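Long-range contacts in malonyl CoA-acyl carrier protein transacylase (Burkholderia pseudomallei 1710b, PDB 3EZO), which probably catalyses the transfer of the malonyl group from malonyl-CoA to holo acyl carrier protein, with release of CoA: residues Thr103-Ala108 / Ile232-Asn237; Ala108-Phe113 / Val225-Pro230. One frame throughout, in Å; residues are numbered along the deposited sequence.

Overall arrangement
Both contacts lie on the same side of the chain's centre, their own centres about 9 Å apart, and they share Ala-108. The chain order is 103-108, 108-113, 225-230 and 232-237, so contact 2 falls within the loop that contact 1 closes. Contact 1 lays the end of helix 99-107 against strand 233-234, an outermost strand of the parallel five-stranded sheet. Contact 2 pairs the loop leaving that helix with the loop leading into the same strand. A probable hydrogen bond from Ala-110 N to Leu-105 O (2.8 Å) joins them. Contact 1 packs the helix following the probable nucleophile elbow on the edge strand; contact 2 continues this pairing outward, away from the predicted active site.

Contact 1. Residues Thr103-Ala108 / Ile232-Asn237; sequences TALVAA and ISVVNN
Val-234 turns its two methyl groups toward one face of the segment 103-108, and they are received by Leu-105, Ala-108 and Ala-104. No hydrogen bond links the two segments, and all six touching residues are buried. The methyl CG2 does most of the touching: Val-234 CG2 meets Ala-108 CB at 3.4 Å, tighter than ordinary van der Waals contact. Leu-105 reaches across with one terminal methyl, its side chain running at about a right angle to that of Val-234. Its CG lies beside its own backbone N (chi1 -77°), and Leu-105 CD2 touches both methyls of the valine, Val-234 CG2 at 4.0 Å and Val-234 CG1 at 4.2 Å. Val-234 CG1, trans to the backbone N (chi1 -177°), is more loosely placed against Ala-104 CB, at 4.4 Å.

These residues pack helix 99-107, which follows the predicted nucleophile Ser-98 in what looks like a GxSxG nucleophile elbow, against the edge of the parallel sheet of the acyl transferase domain. Val-94 of the neighbouring strand 93-96 touches both Ala-104 and Val-234. Farther along 232-237, Asn-237 hydrogen-bonds through ND2 to Gly-96 O and through OD1 to Ser-98 N, two bonds that tie its amide to the elbow itself.

At the other end Ile-232 covers the last helical turn. Ile-232 CB sits 4.0 Å from Ala-108 CB, and Ala-108 CB also lies 3.6 Å from Ile-232 O. The extended arm, with CG1 beside the backbone N, carries Ile-232 CD1 alongside the helix end to within 4.0 Å of Ala-107 O.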
ATOM      1  N   THR A 103       3.957  -2.384   6.353  1.00  8.70           N
ATOM      2  CA  THR A 103       5.304  -2.928   6.120  1.00  8.79           C
ATOM      3  C   THR A 103       6.390  -1.878   6.528  1.00  9.59           C
ATOM      4  O   THR A 103       7.422  -2.192   7.126  1.00  9.50           O
ATOM      5  CB  THR A 103       5.475  -3.271   4.610  1.00  7.67           C
ATOM      6  OG1 THR A 103       4.278  -3.865   4.089  1.00  7.73           O
ATOM      7  CG2 THR A 103       6.614  -4.221   4.399  1.00  8.03           C
ATOM      8  N   ALA A 104       6.136  -0.628   6.158  1.00  9.40           N
ATOM      9  CA  ALA A 104       6.972   0.474   6.524  1.00  9.90           C
ATOM     10  C   ALA A 104       7.080   0.557   8.044  1.00 10.66           C
ATOM     11  O   ALA A 104       8.175   0.713   8.566  1.00 12.44           O
ATOM     12  CB  ALA A 104       6.369   1.792   5.950  1.00  9.41           C
ATOM     13  N   LEU A 105       5.949   0.444   8.760  1.00 11.31           N
ATOM     14  CA  LEU A 105       5.962   0.486  10.237  1.00 11.11           C
ATOM     15  C   LEU A 105       6.761  -0.658  10.848  1.00 11.78           C
ATOM     16  O   LEU A 105       7.406  -0.507  11.926  1.00 12.78           O
ATOM     17  CB  LEU A 105       4.546   0.499  10.796  1.00  9.87           C
ATOM     18  CG  LEU A 105       3.861   1.873  10.695  1.00  9.45           C
ATOM     19  CD1 LEU A 105       2.384   1.750  11.055  1.00  9.44           C
ATOM     20  CD2 LEU A 105       4.535   2.957  11.570  1.00  8.71           C
ATOM     21  N   VAL A 106       6.719  -1.805  10.170  1.00 11.16           N
ATOM     22  CA  VAL A 106       7.496  -2.956  10.608  1.00 10.87           C
ATOM     23  C   VAL A 106       8.970  -2.722  10.391  1.00 11.03           C
ATOM     24  O   VAL A 106       9.743  -2.911  11.308  1.00 10.79           O
ATOM     25  CB  VAL A 106       7.095  -4.276   9.910  1.00 10.66           C
ATOM     26  CG1 VAL A 106       8.079  -5.407  10.339  1.00  9.00           C
ATOM     27  CG2 VAL A 106       5.637  -4.632  10.237  1.00  6.93           C
ATOM     28  N   ALA A 107       9.351  -2.306   9.192  1.00 12.18           N
ATOM     29  CA  ALA A 107      10.741  -1.944   8.902  1.00 12.82           C
ATOM     30  C   ALA A 107      11.262  -0.886   9.892  1.00 14.00           C
ATOM     31  O   ALA A 107      12.407  -0.951  10.316  1.00 14.19           O
ATOM     32  CB  ALA A 107      10.874  -1.441   7.460  1.00 11.58           C
ATOM     33  N   ALA A 108      10.402   0.070  10.273  1.00 14.66           N
ATOM     34  CA  ALA A 108      10.753   1.170  11.216  1.00 14.95           C
ATOM     35  C   ALA A 108      10.729   0.736  12.673  1.00 14.80           C
ATOM     36  O   ALA A 108      10.993   1.528  13.569  1.00 15.67           O
ATOM     37  CB  ALA A 108       9.757   2.412  11.017  1.00 14.02           C
ATOM     38  N   ILE A 232      12.794   4.820  12.506  1.00 15.59           N
ATOM     39  CA  ILE A 232      12.960   5.481  11.221  1.00 14.09           C
ATOM     40  C   ILE A 232      11.715   6.331  11.012  1.00 14.20           C
ATOM     41  O   ILE A 232      10.605   5.858  11.292  1.00 11.94           O
ATOM     42  CB  ILE A 232      12.982   4.489  10.044  1.00 14.35           C
ATOM     43  CG1 ILE A 232      14.071   3.427  10.205  1.00 15.93           C
ATOM     44  CG2 ILE A 232      13.223   5.233   8.701  1.00 13.87           C
ATOM     45  CD1 ILE A 232      14.079   2.424   9.027  1.00 13.36           C
ATOM     46  N   SER A 233      11.876   7.541  10.469  1.00 13.20           N
ATOM     47  CA  SER A 233      10.711   8.384  10.182  1.00 13.35           C
ATOM     48  C   SER A 233       9.785   7.678   9.199  1.00 12.84           C
ATOM     49  O   SER A 233      10.239   7.202   8.160  1.00 13.68           O
ATOM     50  CB  SER A 233      11.174   9.718   9.589  1.00 13.75           C
ATOM     51  OG  SER A 233      11.927  10.413  10.561  1.00 17.04           O
ATOM     52  N   VAL A 234       8.498   7.599   9.541  1.00 12.09           N
ATOM     53  CA  VAL A 234       7.467   7.104   8.639  1.00 10.97           C
ATOM     54  C   VAL A 234       6.522   8.271   8.287  1.00 11.31           C
ATOM     55  O   VAL A 234       5.975   8.925   9.157  1.00 11.44           O
ATOM     56  CB  VAL A 234       6.659   5.966   9.307  1.00 10.32           C
ATOM     57  CG1 VAL A 234       5.651   5.403   8.396  1.00  8.61           C
ATOM     58  CG2 VAL A 234       7.612   4.849   9.936  1.00  8.58           C
ATOM     59  N   VAL A 235       6.317   8.524   7.006  1.00 11.56           N
ATOM     60  CA  VAL A 235       5.319   9.491   6.570  1.00 10.82           C
ATOM     61  C   VAL A 235       4.008   8.760   6.214  1.00 10.49           C
ATOM     62  O   VAL A 235       4.002   7.806   5.441  1.00 11.04           O
ATOM     63  CB  VAL A 235       5.894  10.448   5.461  1.00 11.32           C
ATOM     64  CG1 VAL A 235       6.416   9.737   4.212  1.00 13.34           C
ATOM     65  CG2 VAL A 235       4.864  11.522   5.119  1.00 11.00           C
ATOM     66  N   ASN A 236       2.905   9.150   6.845  1.00 10.46           N
ATOM     67  CA  ASN A 236       1.645   8.403   6.686  1.00  9.67           C
ATOM     68  C   ASN A 236       0.806   8.848   5.502  1.00  9.66           C
ATOM     69  O   ASN A 236       0.899   9.988   5.016  1.00  9.49           O
ATOM     70  CB  ASN A 236       0.844   8.293   8.014  1.00  9.53           C
ATOM     71  CG  ASN A 236       0.390   9.636   8.591  1.00  9.14           C
ATOM     72  OD1 ASN A 236       0.034  10.548   7.871  1.00 10.33           O
ATOM     73  ND2 ASN A 236       0.386   9.728   9.905  1.00  4.01           N
ATOM     74  N   ASN A 237      -0.006   7.923   5.011  1.00  9.52           N
ATOM     75  CA  ASN A 237      -0.826   8.144   3.835  1.00  9.25           C
ATOM     76  C   ASN A 237      -1.920   9.174   4.093  1.00  9.37           C
ATOM     77  O   ASN A 237      -2.265   9.945   3.228  1.00 10.20           O
ATOM     78  CB  ASN A 237      -1.533   6.859   3.435  1.00  9.20           C
ATOM     79  CG  ASN A 237      -0.621   5.798   2.848  1.00  8.63           C
ATOM     80  OD1 ASN A 237      -1.036   4.649   2.718  1.00 11.16           O
ATOM     81  ND2 ASN A 237       0.570   6.166   2.443  1.00  9.14           N
TER

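Contact 2. Residues Ala108-Phe113 / Val225-Pro230; sequences AGAIAF and VDVKAP
Ala-110 and Lys-228 meet where two irregular loops run in nearly opposite directions, 174° apart over their touching parts. One loop leaves helix 99-107 through a Schellman motif at Gly-109, whose positive phi ends the helix, and Ala-112 then stands at the N-cap position of helix 113-128. The other links helix 212-223 to strand 233-234, so the pairing joins connections at the margin of the acyl transferase fold, away from the predicted active site.

A single direct hydrogen bond holds the backbones together. Lys-228 N donates to Ala-110 O over 2.8 Å and almost straight (172°), lying in the carbonyl plane on a lone pair. Two weaker CA-H...O contacts accompany it: Val-227 CA approaches the same Ala-110 O at 3.3 Å, while Ala-110 CA faces Lys-228 O at 3.2 Å. Ala-110 and Lys-228 thus meet twice, by the N-H...O bond one way and a weak CA-H...O contact the other. The lysine chain, bent at chi2, leads its amine away from the contact.

Apolar packing covers the other approaches. Pro-230 CB rests 3.8 Å from Ala-108 CB, and the same proline carbon also lies near Ala-110 CB. Val-227 splits its branches: Val-227 CG1, trans to the backbone N (chi1 171°), lies 4.4 Å from Ala-110 CB, and Val-227 CG2 meets Ile-111 CG1 at 4.1 Å, the two side chains meeting at a slant. Ile-249 of helix 246-256 touches both Val-227 and Pro-230.

Two waters complete the pairing. One donates to both Gly-109 O and Ala-229 O, bridging two carbonyls. The other donates to Asp-226 O over 2.7 Å and accepts from Ala-112 N at 2.9 Å.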
ATOM      1  N   ALA A 108      10.402   0.070  10.273  1.00 14.66           N
ATOM      2  CA  ALA A 108      10.753   1.170  11.216  1.00 14.95           C
ATOM      3  C   ALA A 108      10.729   0.736  12.673  1.00 14.80           C
ATOM      4  O   ALA A 108      10.993   1.528  13.569  1.00 15.67           O
ATOM      5  CB  ALA A 108       9.757   2.412  11.017  1.00 14.02           C
ATOM      6  N   GLY A 109      10.418  -0.518  12.938  1.00 14.89           N
ATOM      7  CA  GLY A 109      10.462  -1.016  14.335  1.00 14.80           C
ATOM      8  C   GLY A 109       9.252  -0.594  15.161  1.00 14.25           C
ATOM      9  O   GLY A 109       9.220  -0.760  16.366  1.00 14.15           O
ATOM     10  N   ALA A 110       8.235  -0.024  14.521  1.00 14.40           N
ATOM     11  CA  ALA A 110       7.045   0.387  15.258  1.00 13.21           C
ATOM     12  C   ALA A 110       6.125  -0.804  15.614  1.00 13.24           C
ATOM     13  O   ALA A 110       5.475  -0.796  16.643  1.00 13.45           O
ATOM     14  CB  ALA A 110       6.287   1.495  14.454  1.00 11.83           C
ATOM     15  N   ILE A 111       6.056  -1.800  14.725  1.00 13.86           N
ATOM     16  CA  ILE A 111       5.187  -2.951  14.897  1.00 14.32           C
ATOM     17  C   ILE A 111       6.022  -4.204  14.614  1.00 14.14           C
ATOM     18  O   ILE A 111       6.664  -4.284  13.589  1.00 14.21           O
ATOM     19  CB  ILE A 111       3.969  -2.914  13.926  1.00 14.22           C
ATOM     20  CG1 ILE A 111       3.091  -1.662  14.160  1.00 15.83           C
ATOM     21  CG2 ILE A 111       3.069  -4.189  14.100  1.00 14.48           C
ATOM     22  CD1 ILE A 111       1.921  -1.495  13.100  1.00 14.08           C
ATOM     23  N   ALA A 112       6.023  -5.168  15.512  1.00 13.97           N
ATOM     24  CA  ALA A 112       6.771  -6.390  15.244  1.00 14.79           C
ATOM     25  C   ALA A 112       6.118  -7.143  14.069  1.00 14.04           C
ATOM     26  O   ALA A 112       4.884  -7.228  13.975  1.00 14.56           O
ATOM     27  CB  ALA A 112       6.833  -7.285  16.527  1.00 14.46           C
ATOM     28  N   PHE A 113       6.935  -7.671  13.175  1.00 13.50           N
ATOM     29  CA  PHE A 113       6.433  -8.439  12.034  1.00 14.35           C
ATOM     30  C   PHE A 113       5.461  -9.523  12.457  1.00 14.73           C
ATOM     31  O   PHE A 113       4.421  -9.669  11.850  1.00 14.17           O
ATOM     32  CB  PHE A 113       7.581  -8.975  11.192  1.00 14.33           C
ATOM     33  CG  PHE A 113       7.150  -9.793   9.975  1.00 13.51           C
ATOM     34  CD1 PHE A 113       6.288  -9.268   9.013  1.00 12.19           C
ATOM     35  CD2 PHE A 113       7.638 -11.084   9.793  1.00 13.02           C
ATOM     36  CE1 PHE A 113       5.895 -10.022   7.870  1.00 12.17           C
ATOM     37  CE2 PHE A 113       7.290 -11.842   8.646  1.00 12.11           C
ATOM     38  CZ  PHE A 113       6.411 -11.305   7.688  1.00 12.84           C
ATOM     39  N   VAL A 225      -2.656  -3.922  20.270  1.00 18.19           N
ATOM     40  CA  VAL A 225      -1.383  -4.142  19.579  1.00 17.29           C
ATOM     41  C   VAL A 225      -0.330  -3.229  20.192  1.00 18.33           C
ATOM     42  O   VAL A 225      -0.589  -2.028  20.413  1.00 18.60           O
ATOM     43  CB  VAL A 225      -1.511  -3.894  18.078  1.00 17.01           C
ATOM     44  CG1 VAL A 225      -0.183  -4.020  17.377  1.00 14.70           C
ATOM     45  CG2 VAL A 225      -2.594  -4.838  17.468  1.00 15.21           C
ATOM     46  N   ASP A 226       0.832  -3.798  20.508  1.00 18.02           N
ATOM     47  CA  ASP A 226       1.944  -3.022  21.060  1.00 19.14           C
ATOM     48  C   ASP A 226       2.647  -2.258  19.962  1.00 18.25           C
ATOM     49  O   ASP A 226       3.412  -2.834  19.202  1.00 20.34           O
ATOM     50  CB  ASP A 226       2.990  -3.942  21.717  1.00 20.81           C
ATOM     51  CG  ASP A 226       4.071  -3.149  22.465  1.00 23.67           C
ATOM     52  OD1 ASP A 226       3.738  -2.076  23.021  1.00 30.48           O
ATOM     53  OD2 ASP A 226       5.224  -3.587  22.506  1.00 26.81           O
ATOM     54  N   VAL A 227       2.373  -0.981  19.841  1.00 16.06           N
ATOM     55  CA  VAL A 227       3.030  -0.193  18.840  1.00 15.91           C
ATOM     56  C   VAL A 227       4.064   0.624  19.591  1.00 15.50           C
ATOM     57  O   VAL A 227       3.754   1.168  20.637  1.00 15.96           O
ATOM     58  CB  VAL A 227       2.036   0.722  18.071  1.00 16.17           C
ATOM     59  CG1 VAL A 227       2.799   1.702  17.162  1.00 14.58           C
ATOM     60  CG2 VAL A 227       0.980  -0.138  17.298  1.00 13.67           C
ATOM     61  N   LYS A 228       5.266   0.699  19.024  1.00 15.13           N
ATOM     62  CA  LYS A 228       6.399   1.404  19.578  1.00 15.55           C
ATOM     63  C   LYS A 228       6.780   2.591  18.717  1.00 15.15           C
ATOM     64  O   LYS A 228       6.511   2.590  17.509  1.00 14.57           O
ATOM     65  CB  LYS A 228       7.600   0.472  19.543  1.00 16.43           C
ATOM     66  CG  LYS A 228       7.424  -0.820  20.279  1.00 19.44           C
ATOM     67  CD  LYS A 228       8.314  -0.921  21.462  1.00 26.04           C
ATOM     68  CE  LYS A 228       8.512  -2.375  21.855  1.00 28.90           C
ATOM     69  NZ  LYS A 228       9.047  -2.408  23.218  1.00 32.59           N
ATOM     70  N   ALA A 229       7.474   3.568  19.303  1.00 14.37           N
ATOM     71  CA  ALA A 229       7.925   4.755  18.556  1.00 14.48           C
ATOM     72  C   ALA A 229       8.920   4.304  17.495  1.00 14.55           C
ATOM     73  O   ALA A 229       9.813   3.548  17.811  1.00 14.25           O
ATOM     74  CB  ALA A 229       8.608   5.776  19.503  1.00 14.79           C
ATOM     75  N   PRO A 230       8.764   4.769  16.243  1.00 14.98           N
ATOM     76  CA  PRO A 230       9.626   4.256  15.178  1.00 14.97           C
ATOM     77  C   PRO A 230      11.081   4.714  15.293  1.00 16.13           C
ATOM     78  O   PRO A 230      11.361   5.795  15.775  1.00 16.71           O
ATOM     79  CB  PRO A 230       8.973   4.760  13.878  1.00 15.09           C
ATOM     80  CG  PRO A 230       7.903   5.669  14.253  1.00 15.22           C
ATOM     81  CD  PRO A 230       7.647   5.590  15.734  1.00 14.09           C
TER
HETATM   82  O   HOH W   1      11.449   1.131  17.602  1.00 38.94           O
HETATM   83  O   HOH W   2       4.182  -4.985  17.759  1.00 20.57           O